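PDB 3B2N: uncharacterized protein Q99UF4 from Staphylococcus aureus, which probably acts as a DNA-binding response regulator of the LuxR family, its receiver domain serving as the signalling switch for transcription control. Local coordinates for residues A[15-18]-A[19-22]; A[38-41]-A[42-46]. All coordinates share one frame; numbering follows the deposited sequence.

Contact 1. Residues A[15-18]-A[19-22]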
# COMPACT_ATOMS: atom_id res chain seq x y z
N LEU A 15 -10.08 -9.14 -2.98
CA LEU A 15 -9.03 -8.46 -3.71
C LEU A 15 -7.70 -8.59 -2.96
O LEU A 15 -6.63 -8.78 -3.59
CB LEU A 15 -9.37 -6.96 -3.94
CG LEU A 15 -8.25 -6.09 -4.56
CD1 LEU A 15 -7.96 -6.62 -5.98
CD2 LEU A 15 -8.76 -4.64 -4.64
N ARG A 16 -7.74 -8.51 -1.62
CA ARG A 16 -6.52 -8.57 -0.87
C ARG A 16 -5.78 -9.94 -1.13
O ARG A 16 -4.60 -9.97 -1.40
CB ARG A 16 -6.77 -8.44 0.64
CG ARG A 16 -5.42 -8.35 1.39
CD ARG A 16 -5.48 -7.93 2.86
NE ARG A 16 -6.02 -8.99 3.68
CZ ARG A 16 -7.30 -9.11 4.01
NH1 ARG A 16 -8.25 -8.21 3.58
NH2 ARG A 16 -7.65 -10.13 4.78
N GLN A 17 -6.49 -11.05 -0.98
CA GLN A 17 -5.89 -12.35 -1.23
C GLN A 17 -5.42 -12.45 -2.68
O GLN A 17 -4.39 -13.05 -2.94
CB GLN A 17 -6.87 -13.50 -0.90
CG GLN A 17 -7.24 -13.61 0.60
CD GLN A 17 -6.15 -13.08 1.57
OE1 GLN A 17 -4.98 -13.57 1.59
NE2 GLN A 17 -6.54 -12.09 2.38
N ALA A 18 -6.17 -11.86 -3.61
CA ALA A 18 -5.75 -11.85 -5.03
C ALA A 18 -4.44 -11.08 -5.20
O ALA A 18 -3.55 -11.51 -5.97
CB ALA A 18 -6.85 -11.25 -5.95
N MET A 19 -4.30 -9.95 -4.51
CA MET A 19 -3.06 -9.20 -4.64
C MET A 19 -1.86 -9.96 -4.04
O MET A 19 -0.77 -9.91 -4.56
CB MET A 19 -3.19 -7.84 -3.91
CG MET A 19 -4.27 -6.85 -4.51
SD MET A 19 -4.66 -5.38 -3.41
CE MET A 19 -3.35 -4.38 -3.97
N VAL A 20 -2.06 -10.58 -2.89
CA VAL A 20 -1.00 -11.35 -2.22
C VAL A 20 -0.50 -12.39 -3.20
O VAL A 20 0.71 -12.49 -3.41
CB VAL A 20 -1.50 -12.04 -0.96
CG1 VAL A 20 -0.51 -13.18 -0.48
CG2 VAL A 20 -1.82 -11.04 0.15
N GLN A 21 -1.42 -13.12 -3.84
CA GLN A 21 -0.98 -14.18 -4.77
C GLN A 21 -0.41 -13.66 -6.08
O GLN A 21 0.62 -14.17 -6.56
CB GLN A 21 -2.07 -15.22 -5.02
CG GLN A 21 -2.39 -15.99 -3.72
CD GLN A 21 -3.58 -16.91 -3.89
OE1 GLN A 21 -4.43 -16.71 -4.78
NE2 GLN A 21 -3.63 -17.95 -3.09
N LEU A 22 -1.09 -12.67 -6.66
CA LEU A 22 -0.71 -12.23 -8.03
C LEU A 22 0.52 -11.34 -8.00
O LEU A 22 1.36 -11.42 -8.88
CB LEU A 22 -1.85 -11.48 -8.71
CG LEU A 22 -3.00 -12.40 -9.12
CD1 LEU A 22 -4.17 -11.59 -9.61
CD2 LEU A 22 -2.48 -13.33 -10.21
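M19 meets L15 one helical turn back, by backbone and side chain together. Its backbone nitrogen lies nearly in line with the C=O bond of L15, with M19 N to L15 O at 2.8 Å, and its side chain slants across that of L15, bringing SD to 3.8 Å from L15 CG. Two torsions bring the groups together: L15 sends CG away from its own N (chi1 173°), whereas M19 has CG beside its N (chi1 -64°), which carries the methionine back against the L15 carbonyl oxygen. The side-chain part of the contact is apolar: SD sits against the L15 branch carbon CG, and M19 CG lies 4.0 Å from the L15 CD1 methyl. Beyond the segments M19 also packs on I110 and L113, so this face of the helix is covered by helix 110-121.

V20 follows with a bond from its N to R16 O, while its CG2 methyl rests 3.4 Å from that same R16 oxygen. The CB of R16 points away from 19-22, and its guanidinium forms a salt bridge with D34 and hydrogen bonds with E10 and N13. The helix, 13-26, is the crossover of a right-handed beta-alpha-beta unit between parallel strands 4-9 and 29-35 in the CheY-like receiver fold, and R16 links it to the residues flanking its start and to the second strand.

At Q21 the backbone bonds again, Q21 N to Q17 O 3.1 Å, the donor tilted 27° from the carbonyl plane; the aliphatic CG of Q21 lies beside the same oxygen. L22 closes the sequence with its N 2.8 Å from A18 O. Its CB, 3.2 Å from A18 O, sits beside that carbonyl, and the side chain extends to I110 on helix 110-121.

Contact 2. Residues A[38-41]-A[42-46]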
# COMPACT_ATOMS: atom_id res chain seq x y z
N GLY A 38 -6.04 -0.91 9.22
CA GLY A 38 -4.89 0.02 9.14
C GLY A 38 -4.05 0.11 10.42
O GLY A 38 -2.84 0.35 10.36
N LEU A 39 -4.69 -0.05 11.58
CA LEU A 39 -3.93 -0.11 12.82
C LEU A 39 -3.04 -1.35 12.87
O LEU A 39 -1.85 -1.29 13.27
CB LEU A 39 -4.88 -0.14 14.01
CG LEU A 39 -4.27 -0.07 15.40
CD1 LEU A 39 -3.26 1.07 15.58
CD2 LEU A 39 -5.42 0.06 16.42
N ASP A 40 -3.64 -2.48 12.52
CA ASP A 40 -2.91 -3.73 12.32
C ASP A 40 -1.72 -3.55 11.37
O ASP A 40 -0.58 -3.88 11.74
CB ASP A 40 -3.87 -4.81 11.80
CG ASP A 40 -3.27 -6.20 11.85
OD1 ASP A 40 -2.37 -6.39 12.69
OD2 ASP A 40 -3.67 -7.11 11.05
N ALA A 41 -1.97 -3.01 10.17
CA ALA A 41 -0.91 -2.70 9.20
C ALA A 41 0.22 -1.87 9.83
O ALA A 41 1.38 -2.20 9.66
CB ALA A 41 -1.49 -1.96 7.98
N MET A 42 -0.11 -0.80 10.55
CA MET A 42 0.91 0.08 11.13
C MET A 42 1.82 -0.70 12.07
O MET A 42 3.02 -0.51 12.04
CB MET A 42 0.26 1.28 11.84
CG MET A 42 1.22 2.48 12.20
SD MET A 42 2.06 3.26 10.77
CE MET A 42 3.77 2.82 11.09
N LYS A 43 1.23 -1.59 12.88
CA LYS A 43 1.99 -2.44 13.78
C LYS A 43 2.87 -3.43 13.00
O LYS A 43 4.05 -3.57 13.29
CB LYS A 43 1.09 -3.18 14.80
CG LYS A 43 0.19 -2.33 15.73
CD LYS A 43 0.75 -0.95 16.19
CE LYS A 43 2.02 -1.02 17.09
NZ LYS A 43 1.79 -1.10 18.59
N LEU A 44 2.29 -4.11 12.01
CA LEU A 44 3.06 -5.01 11.13
C LEU A 44 4.23 -4.26 10.46
O LEU A 44 5.35 -4.74 10.43
CB LEU A 44 2.14 -5.64 10.08
CG LEU A 44 1.13 -6.61 10.66
CD1 LEU A 44 -0.08 -6.76 9.77
CD2 LEU A 44 1.79 -7.95 10.91
N ILE A 45 3.95 -3.09 9.92
CA ILE A 45 4.98 -2.26 9.30
C ILE A 45 6.16 -1.98 10.25
O ILE A 45 7.32 -2.16 9.88
CB ILE A 45 4.35 -0.96 8.72
CG1 ILE A 45 3.43 -1.29 7.54
CG2 ILE A 45 5.40 0.09 8.30
CD1 ILE A 45 2.47 -0.14 7.18
N GLU A 46 5.87 -1.55 11.48
CA GLU A 46 6.95 -1.30 12.45
C GLU A 46 7.67 -2.59 12.86
O GLU A 46 8.89 -2.60 13.01
CB GLU A 46 6.43 -0.55 13.69
CG GLU A 46 5.98 0.85 13.38
CD GLU A 46 5.21 1.49 14.52
OE1 GLU A 46 5.36 2.73 14.70
OE2 GLU A 46 4.45 0.77 15.23
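D40 and L44 form the main side-chain pair, one turn apart on helix 38-48, and their side chains slant across each other. The carboxylate meets a methyl: D40 OD1 lies 3.7 Å from L44 CD1, and D40 CG and OD2 are at much the same distance from that carbon. Different first torsions explain the meeting. D40 has CG beside its carbonyl carbon (chi1 -168°), leaning toward the following turn, while L44 has CG beside its own N (chi1 -67°) and leans back. L44 CD1 also touches the backbone oxygen of D40, which accepts an almost linear bond (174°), L44 N to D40 O 2.9 Å.

A41 and I45 meet differently. I45 sets CG1 obliquely against the A41 oxygen, placing I45 CG1 3.1 Å from A41 O, and I45 CD1 ends 4.4 Å from A41 CB, a loose apolar approach. Both residues face the parallel sheet of the receiver fold, A41 touching A9 and I45 touching I7, while M42 turns to V67 on helix 64-73.

The D40 carboxylate touches the L44 methyl with OD1, CG and OD2, while OD2 is also hydrogen-bonded to T35 OG1. This implies that the methyl contact is van der Waals only, whereas the T35 hydrogen bond ties the D40 carboxylate to strand 29-35.

Both contacts are i to i+4 turns of helices, contact 1 on helix 13-26 and contact 2 on helix 38-48, within one receiver domain; their centres lie about 18 Å apart and they do not touch. Each is partly buried, but contact 2 has four buried residues against two in contact 1. Their main side-chain pairs differ: a thioether against a leucine in 15-22, a carboxylate against a leucine methyl in 38-46. Strand 29-35 connects them: R16 reaches D34 from contact 1, while D40 and L44 meet T35 from contact 2. Their helical neighbours are separate, helix 110-121 for contact 1 and helix 64-73 for contact 2.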